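Local coordinates for protein beta-lactamase (Serratia marcescens, PDB 5GWA) that probably hydrolyses beta-lactam antibiotics to substituted beta-amino acids, as a class A extended-spectrum enzyme, and is captured here with the inhibitor avibactam, at residues 54-59 with 127-132; 134-139 with 168-173. All blocks are in the same frame, centred on the assembly; numbering follows the deposited sequence.

Overall arrangement
Both contacts use helix 126-135, contact 1 through its body and contact 2 through its C-terminal end and the turn that follows. Contact 1 (54-59 with 127-132) is a buried crossing of two helices, built from apolar atoms and one aromatic ring, with no hydrogen bond passing between its segments. Contact 2 (134-139 with 168-173) lies partly at the surface and sets a turn against a helix: two leucines and a valine meet in apolar contact, a lysine reaches a carbonyl, and waters bridge a glutamine to two others. The contacts lie about 12 Å apart between centres, and they join directly where Leu55 CD1 packs 4.1 Å from Leu170 CD1.

Contact 1 of 2, residues 54-59 with 127-132; sequences ALAVLD and NKVHNF. With SO4 (sulfate ion), chain F.
Segments 54-59 and 127-132, on helices 49-63 and 126-135, cross almost at right angles, their axes 93° apart and 9.5 Å from each other at closest, with Ala56 and Val129 bringing their CA atoms nearest at 5.9 Å. Phe132 does most of the bridging. Its CG stands anti to the backbone N (chi1 172°), which carries the ring out across the gap and lays one face against the backbone of the other helix. Ala56 CA sits over that face in a CH-pi contact, 4.0 Å from the ring centroid and displaced toward the rim. The small methyl of Ala56 lets the ring come this close: Ala56 CB touches Phe132 CD2 at 3.8 Å, and it also meets Val129 CG2, the branch of that valine lying beside its own backbone N. Leu55 adds its CB near Phe132 CE2, approaching obliquely. Farther round the ring, Asp59 OD2 comes 3.4 Å from Phe132 CE1, also obliquely, the carboxylate and ring planes turned 37° apart; the other oxygen, OD1, is held in a salt bridge by Lys63 on the same helix. The Lys128 chain, bent at chi2 and chi3, leads away from the other helix and in one of its two conformers gives a hydrogen bond from NZ to O4 of a sulfate probably from the crystallisation medium. Helix 113-123 packs against both helices, Val123 touching Ala56, Val57 and Val129, while Leu55 continues onto Leu188 of helix 182-193 and Ala54, Val57 and Leu58 touch helix 100-109, all within the helical part of this class A beta-lactamase.

Contact 2 of 2, residues 134-139 with 168-173; sequences SKLGVK and VQLLKK. With NA (sodium ion), chain V.
Val138 and Leu136 face helix 164-175 from the turn that ends helix 126-135. Leu136 CD1 meets Leu170 CD1 at 3.8 Å, and the same Leu170 methyl touches Val138 CG2 at 4.1 Å, so one leucine branch serves both residues of the turn. With CG anti to the backbone N (chi1 -178°), the end of Leu170 comes nearer the turn than the direction of its CB would suggest. Lys173 runs past Val138 in the opposite direction, its CE 3.7 Å from Val138 CG2, and a bend at chi4 brings NZ to Leu136 O in a weak 3.3 Å hydrogen bond. Gln169 OE1 in turn accepts from two waters, one of which also donates to Gly137 O and the other to Lys139 O; the glutamine is thereby tied to the backbone before and after Val138. The chain leaves helical geometry at Gly137, whose positive phi (88°) glycine readily takes, and Gly137 N bonds to Ser134 O. Beyond it, Val138 O binds a sodium ion at 2.7 Å, and a water on that ion is hydrogen-bonded with Ser134 OG. Farther in, Leu170 packs on Phe51, His52 and Leu55 of helix 49-63, while Val168 rests on strands 21-28 and 243-253 and Leu171 on 243-253, where the helical and alpha/beta parts of the class A fold meet.

Contact 1 of 2, residues 54-59 with 127-132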
ATOM      1  N   ALA A  54      18.105  -7.010   4.366  1.00 10.23           N
ATOM      2  CA  ALA A  54      18.606  -7.781   3.248  1.00  9.84           C
ATOM      3  C   ALA A  54      20.027  -8.263   3.550  1.00 12.50           C
ATOM      4  O   ALA A  54      20.362  -9.418   3.280  1.00 13.21           O
ATOM      5  CB  ALA A  54      18.539  -6.994   1.976  1.00 10.53           C
ATOM      6  N   LEU A  55      20.838  -7.388   4.118  1.00 10.59           N
ATOM      7  CA  LEU A  55      22.176  -7.806   4.593  1.00 11.65           C
ATOM      8  C   LEU A  55      22.082  -8.998   5.520  1.00 14.29           C
ATOM      9  O   LEU A  55      22.803  -9.982   5.315  1.00 14.57           O
ATOM     10  CB  LEU A  55      22.889  -6.671   5.325  1.00 12.78           C
ATOM     11  CG  LEU A  55      23.248  -5.438   4.507  1.00 13.14           C
ATOM     12  CD1 LEU A  55      23.818  -4.371   5.408  1.00 13.03           C
ATOM     13  CD2 LEU A  55      24.214  -5.720   3.385  1.00 13.22           C
ATOM     14  N   ALA A  56      21.219  -8.932   6.535  1.00 13.23           N
ATOM     15  CA  ALA A  56      21.148 -10.011   7.515  1.00 14.40           C
ATOM     16  C   ALA A  56      20.629 -11.290   6.843  1.00 14.30           C
ATOM     17  O   ALA A  56      21.052 -12.402   7.165  1.00 13.85           O
ATOM     18  CB  ALA A  56      20.273  -9.616   8.682  1.00 14.20           C
ATOM     19  N   VAL A  57      19.593 -11.148   6.028  1.00 13.65           N
ATOM     20  CA  VAL A  57      19.081 -12.311   5.293  1.00 14.46           C
ATOM     21  C   VAL A  57      20.126 -12.987   4.418  1.00 15.83           C
ATOM     22  O   VAL A  57      20.272 -14.223   4.429  1.00 14.86           O
ATOM     23  CB  VAL A  57      17.873 -11.902   4.443  1.00 14.88           C
ATOM     24  CG1 VAL A  57      17.428 -13.018   3.521  1.00 15.59           C
ATOM     25  CG2 VAL A  57      16.757 -11.511   5.368  1.00 14.14           C
ATOM     26  N   LEU A  58      20.858 -12.207   3.634  1.00 14.65           N
ATOM     27  CA  LEU A  58      21.788 -12.802   2.687  1.00 14.59           C
ATOM     28  C   LEU A  58      22.968 -13.404   3.430  1.00 17.23           C
ATOM     29  O   LEU A  58      23.535 -14.356   2.952  1.00 16.89           O
ATOM     30  CB  LEU A  58      22.271 -11.767   1.667  1.00 14.97           C
ATOM     31  CG  LEU A  58      21.190 -11.406   0.656  1.00 14.16           C
ATOM     32  CD1 LEU A  58      21.575 -10.113  -0.073  1.00 15.16           C
ATOM     33  CD2 LEU A  58      20.964 -12.538  -0.343  1.00 16.65           C
ATOM     34  N   ASP A  59      23.339 -12.818   4.557  1.00 15.05           N
ATOM     35  CA  ASP A  59      24.375 -13.414   5.424  1.00 18.27           C
ATOM     36  C   ASP A  59      23.925 -14.784   5.908  1.00 17.48           C
ATOM     37  O   ASP A  59      24.737 -15.731   5.985  1.00 16.16           O
ATOM     38  CB  ASP A  59      24.704 -12.524   6.605  1.00 16.91           C
ATOM     39  CG  ASP A  59      25.722 -13.151   7.549  1.00 18.49           C
ATOM     40  OD1 ASP A  59      26.906 -13.191   7.154  1.00 22.08           O
ATOM     41  OD2 ASP A  59      25.371 -13.407   8.710  1.00 18.91           O
ATOM     42  N   ASN A 127      15.117  -8.191  16.382  1.00 15.42           N
ATOM     43  CA  ASN A 127      16.302  -8.199  17.261  1.00 16.95           C
ATOM     44  C   ASN A 127      17.500  -8.868  16.639  1.00 16.28           C
ATOM     45  O   ASN A 127      18.608  -8.368  16.797  1.00 17.44           O
ATOM     46  CB  ASN A 127      16.025  -8.789  18.666  1.00 17.87           C
ATOM     47  CG  ASN A 127      17.222  -8.647  19.593  1.00 24.10           C
ATOM     48  OD1 ASN A 127      17.832  -9.651  20.004  1.00 32.63           O
ATOM     49  ND2 ASN A 127      17.630  -7.403  19.845  1.00 23.77           N
ATOM     50  N   LYS A 128      17.286  -9.915  15.847  1.00 14.89           N
ATOM     51  CA  LYS A 128      18.373 -10.559  15.118  0.50 16.31           C
ATOM     52  C   LYS A 128      19.026  -9.554  14.174  1.00 15.79           C
ATOM     53  O   LYS A 128      20.248  -9.504  14.037  1.00 15.17           O
ATOM     54  CB  LYS A 128      17.860 -11.765  14.326  0.50 16.13           C
ATOM     55  CG  LYS A 128      18.921 -12.471  13.498  0.50 17.36           C
ATOM     56  CD  LYS A 128      19.687 -13.425  14.387  0.50 18.45           C
ATOM     57  CE  LYS A 128      18.750 -14.416  15.059  0.50 19.93           C
ATOM     58  NZ  LYS A 128      19.472 -15.298  16.025  0.50 18.90           N
ATOM     59  N   VAL A 129      18.208  -8.747  13.502  1.00 13.91           N
ATOM     60  CA  VAL A 129      18.765  -7.874  12.492  1.00 13.09           C
ATOM     61  C   VAL A 129      19.479  -6.680  13.143  1.00 12.70           C
ATOM     62  O   VAL A 129      20.565  -6.288  12.736  1.00 14.26           O
ATOM     63  CB  VAL A 129      17.644  -7.374  11.541  1.00 13.61           C
ATOM     64  CG1 VAL A 129      18.240  -6.397  10.539  1.00 14.09           C
ATOM     65  CG2 VAL A 129      16.997  -8.563  10.832  1.00 13.89           C
ATOM     66  N   HIS A 130      18.902  -6.188  14.230  1.00 12.12           N
ATOM     67  CA  HIS A 130      19.491  -5.153  15.060  1.00 13.09           C
ATOM     68  C   HIS A 130      20.867  -5.586  15.527  1.00 14.86           C
ATOM     69  O   HIS A 130      21.819  -4.830  15.436  1.00 16.28           O
ATOM     70  CB  HIS A 130      18.589  -4.902  16.249  1.00 15.70           C
ATOM     71  CG  HIS A 130      19.150  -3.939  17.235  1.00 14.60           C
ATOM     72  ND1 HIS A 130      18.967  -2.575  17.129  1.00 15.80           N
ATOM     73  CD2 HIS A 130      20.034  -4.116  18.243  1.00 16.95           C
ATOM     74  CE1 HIS A 130      19.606  -1.967  18.111  1.00 17.34           C
ATOM     75  NE2 HIS A 130      20.326  -2.873  18.751  1.00 17.84           N
ATOM     76  N   ASN A 131      20.954  -6.778  16.087  1.00 15.50           N
ATOM     77  CA  ASN A 131      22.252  -7.267  16.568  1.00 16.34           C
ATOM     78  C   ASN A 131      23.266  -7.471  15.447  1.00 16.44           C
ATOM     79  O   ASN A 131      24.444  -7.170  15.603  1.00 16.74           O
ATOM     80  CB  ASN A 131      22.059  -8.574  17.332  1.00 16.98           C
ATOM     81  CG  ASN A 131      21.380  -8.369  18.656  1.00 19.16           C
ATOM     82  OD1 ASN A 131      21.380  -7.272  19.190  1.00 22.51           O
ATOM     83  ND2 ASN A 131      20.910  -9.461  19.264  1.00 20.94           N
ATOM     84  N   PHE A 132      22.821  -8.031  14.340  1.00 13.66           N
ATOM     85  CA  PHE A 132      23.677  -8.282  13.202  1.00 14.21           C
ATOM     86  C   PHE A 132      24.360  -6.996  12.787  1.00 16.10           C
ATOM     87  O   PHE A 132      25.558  -6.941  12.516  1.00 15.62           O
ATOM     88  CB  PHE A 132      22.869  -8.879  12.048  1.00 15.94           C
ATOM     89  CG  PHE A 132      23.633  -9.003  10.780  1.00 15.59           C
ATOM     90  CD1 PHE A 132      24.563 -10.000  10.614  1.00 18.36           C
ATOM     91  CD2 PHE A 132      23.549  -8.013   9.812  1.00 14.81           C
ATOM     92  CE1 PHE A 132      25.339 -10.058   9.482  1.00 18.34           C
ATOM     93  CE2 PHE A 132      24.225  -8.141   8.626  1.00 17.98           C
ATOM     94  CZ  PHE A 132      25.123  -9.158   8.455  1.00 18.17           C
TER
HETATM   95  S   SO4 F 305      18.262 -13.276  19.038  0.70 28.25           S
HETATM   96  O1  SO4 F 305      19.007 -12.695  20.189  0.70 32.45           O
HETATM   97  O2  SO4 F 305      17.762 -14.652  19.278  0.70 24.80           O
HETATM   98  O3  SO4 F 305      17.065 -12.397  18.782  0.70 29.47           O
HETATM   99  O4  SO4 F 305      19.153 -13.281  17.866  0.70 32.17           O

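Contact 2 of 2, residues 134-139 with 168-173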
ATOM      1  N   SER A 134      24.660  -4.122  14.531  1.00 15.62           N
ATOM      2  CA  SER A 134      25.517  -3.661  15.611  1.00 18.13           C
ATOM      3  C   SER A 134      26.877  -4.365  15.558  1.00 20.63           C
ATOM      4  O   SER A 134      27.940  -3.729  15.740  1.00 19.19           O
ATOM      5  CB  SER A 134      24.870  -3.899  16.968  1.00 20.70           C
ATOM      6  OG  SER A 134      25.755  -3.452  17.986  1.00 24.63           O
ATOM      7  N   LYS A 135      26.855  -5.656  15.270  1.00 19.29           N
ATOM      8  CA  LYS A 135      28.107  -6.440  15.295  1.00 18.37           C
ATOM      9  C   LYS A 135      29.004  -6.265  14.085  1.00 24.60           C
ATOM     10  O   LYS A 135      30.197  -6.630  14.123  1.00 22.96           O
ATOM     11  CB  LYS A 135      27.795  -7.916  15.495  1.00 19.64           C
ATOM     12  CG  LYS A 135      27.164  -8.204  16.834  1.00 23.84           C
ATOM     13  CD  LYS A 135      28.246  -8.413  17.890  1.00 31.60           C
ATOM     14  CE  LYS A 135      27.641  -8.597  19.267  1.00 34.08           C
ATOM     15  NZ  LYS A 135      28.718  -8.768  20.286  1.00 39.67           N
ATOM     16  N   LEU A 136      28.510  -5.559  13.074  1.00 20.16           N
ATOM     17  CA  LEU A 136      29.369  -5.118  11.984  1.00 20.01           C
ATOM     18  C   LEU A 136      30.290  -3.964  12.417  1.00 21.69           C
ATOM     19  O   LEU A 136      31.159  -3.549  11.642  1.00 23.60           O
ATOM     20  CB  LEU A 136      28.522  -4.715  10.772  1.00 21.09           C
ATOM     21  CG  LEU A 136      27.719  -5.843  10.125  1.00 19.03           C
ATOM     22  CD1 LEU A 136      26.861  -5.298   8.992  1.00 20.23           C
ATOM     23  CD2 LEU A 136      28.596  -6.968   9.606  1.00 22.53           C
ATOM     24  N   GLY A 137      30.046  -3.420  13.615  1.00 18.74           N
ATOM     25  CA  GLY A 137      30.751  -2.263  14.136  1.00 22.19           C
ATOM     26  C   GLY A 137      30.156  -0.921  13.762  1.00 19.74           C
ATOM     27  O   GLY A 137      30.890   0.044  13.586  1.00 22.60           O
ATOM     28  N   VAL A 138      28.859  -0.906  13.460  1.00 17.02           N
ATOM     29  CA  VAL A 138      28.151   0.352  13.172  1.00 15.98           C
ATOM     30  C   VAL A 138      27.176   0.667  14.289  1.00 17.11           C
ATOM     31  O   VAL A 138      26.116   0.012  14.418  1.00 16.41           O
ATOM     32  CB  VAL A 138      27.381   0.311  11.835  1.00 15.76           C
ATOM     33  CG1 VAL A 138      26.755   1.675  11.527  1.00 17.01           C
ATOM     34  CG2 VAL A 138      28.296  -0.131  10.715  1.00 16.36           C
ATOM     35  N   LYS A 139      27.485   1.706  15.062  1.00 14.80           N
ATOM     36  CA  LYS A 139      26.637   2.123  16.162  0.50 14.26           C
ATOM     37  C   LYS A 139      25.507   3.011  15.621  1.00 13.42           C
ATOM     38  O   LYS A 139      25.550   3.431  14.458  1.00 16.83           O
ATOM     39  CB  LYS A 139      27.438   2.887  17.210  0.50 16.01           C
ATOM     40  CG  LYS A 139      28.551   2.077  17.864  0.50 16.98           C
ATOM     41  CD  LYS A 139      29.081   2.798  19.090  0.50 20.58           C
ATOM     42  CE  LYS A 139      29.872   1.859  19.977  0.50 23.10           C
ATOM     43  NZ  LYS A 139      31.283   1.821  19.524  0.50 24.16           N
ATOM     44  N   VAL A 168      25.735   5.802   6.144  1.00  9.36           N
ATOM     45  CA  VAL A 168      26.769   5.794   5.123  1.00 11.27           C
ATOM     46  C   VAL A 168      27.998   4.953   5.548  1.00  9.69           C
ATOM     47  O   VAL A 168      28.625   4.343   4.683  1.00 11.49           O
ATOM     48  CB  VAL A 168      27.191   7.179   4.635  1.00 10.77           C
ATOM     49  CG1 VAL A 168      26.062   7.894   3.925  1.00 11.61           C
ATOM     50  CG2 VAL A 168      27.785   8.017   5.767  1.00 13.21           C
ATOM     51  N   GLN A 169      28.296   4.867   6.838  1.00 11.05           N
ATOM     52  CA  GLN A 169      29.306   3.909   7.329  1.00 11.14           C
ATOM     53  C   GLN A 169      28.945   2.497   6.919  1.00 14.19           C
ATOM     54  O   GLN A 169      29.794   1.743   6.405  1.00 14.34           O
ATOM     55  CB  GLN A 169      29.461   4.020   8.834  1.00 12.88           C
ATOM     56  CG  GLN A 169      30.107   5.327   9.269  1.00 16.11           C
ATOM     57  CD  GLN A 169      29.807   5.684  10.710  1.00 19.93           C
ATOM     58  OE1 GLN A 169      29.489   4.814  11.527  1.00 21.63           O
ATOM     59  NE2 GLN A 169      29.954   6.961  11.044  1.00 21.78           N
ATOM     60  N   LEU A 170      27.683   2.143   7.142  1.00 11.44           N
ATOM     61  CA  LEU A 170      27.215   0.826   6.745  1.00 12.32           C
ATOM     62  C   LEU A 170      27.253   0.629   5.249  1.00 13.00           C
ATOM     63  O   LEU A 170      27.571  -0.485   4.756  1.00 12.88           O
ATOM     64  CB  LEU A 170      25.823   0.578   7.322  1.00 12.74           C
ATOM     65  CG  LEU A 170      25.178  -0.782   7.053  1.00 12.38           C
ATOM     66  CD1 LEU A 170      25.955  -1.845   7.828  1.00 12.76           C
ATOM     67  CD2 LEU A 170      23.708  -0.833   7.480  1.00 11.25           C
ATOM     68  N   LEU A 171      26.777   1.617   4.484  1.00 11.47           N
ATOM     69  CA  LEU A 171      26.798   1.516   3.025  1.00 11.46           C
ATOM     70  C   LEU A 171      28.206   1.325   2.471  1.00 12.53           C
ATOM     71  O   LEU A 171      28.391   0.604   1.491  1.00 12.58           O
ATOM     72  CB  LEU A 171      26.165   2.750   2.383  1.00 11.66           C
ATOM     73  CG  LEU A 171      24.653   2.841   2.520  1.00 10.43           C
ATOM     74  CD1 LEU A 171      24.203   4.256   2.279  1.00 11.34           C
ATOM     75  CD2 LEU A 171      23.905   1.898   1.591  1.00 12.46           C
ATOM     76  N   LYS A 172      29.192   1.957   3.103  1.00 12.55           N
ATOM     77  CA  LYS A 172      30.582   1.827   2.672  1.00 13.09           C
ATOM     78  C   LYS A 172      31.184   0.449   2.982  1.00 13.16           C
ATOM     79  O   LYS A 172      31.775  -0.162   2.076  1.00 16.08           O
ATOM     80  CB  LYS A 172      31.419   2.944   3.295  1.00 13.84           C
ATOM     81  CG  LYS A 172      32.896   2.881   2.959  1.00 14.75           C
ATOM     82  CD  LYS A 172      33.595   4.133   3.430  1.00 16.95           C
ATOM     83  CE  LYS A 172      35.070   4.133   3.079  1.00 20.36           C
ATOM     84  NZ  LYS A 172      35.648   5.503   3.137  1.00 19.60           N
ATOM     85  N   LYS A 173      30.893  -0.090   4.162  1.00 14.14           N
ATOM     86  CA  LYS A 173      31.273  -1.471   4.528  1.00 15.92           C
ATOM     87  C   LYS A 173      30.687  -2.416   3.499  1.00 16.24           C
ATOM     88  O   LYS A 173      31.347  -3.308   2.953  1.00 15.96           O
ATOM     89  CB  LYS A 173      30.749  -1.826   5.910  1.00 16.93           C
ATOM     90  CG  LYS A 173      31.462  -1.111   7.044  1.00 22.13           C
ATOM     91  CD  LYS A 173      31.080  -1.703   8.390  1.00 22.16           C
ATOM     92  CE  LYS A 173      31.745  -0.962   9.530  1.00 29.50           C
ATOM     93  NZ  LYS A 173      33.084  -1.574   9.782  1.00 30.61           N
TER
HETATM   94 NA    NA V 321      23.856  -0.050  15.851  1.00 23.54          NA
HETATM   95  O   HOH W   1      25.032  -0.518  18.268  1.00 29.99           O
HETATM   96  O   HOH W   2      31.071   2.558  11.752  1.00 32.71           O
HETATM   97  O   HOH W   3      27.615   5.098  13.613  1.00 18.69           O
HETATM   98  O   HOH W   4      21.953  -1.989  15.169  1.00 17.54           O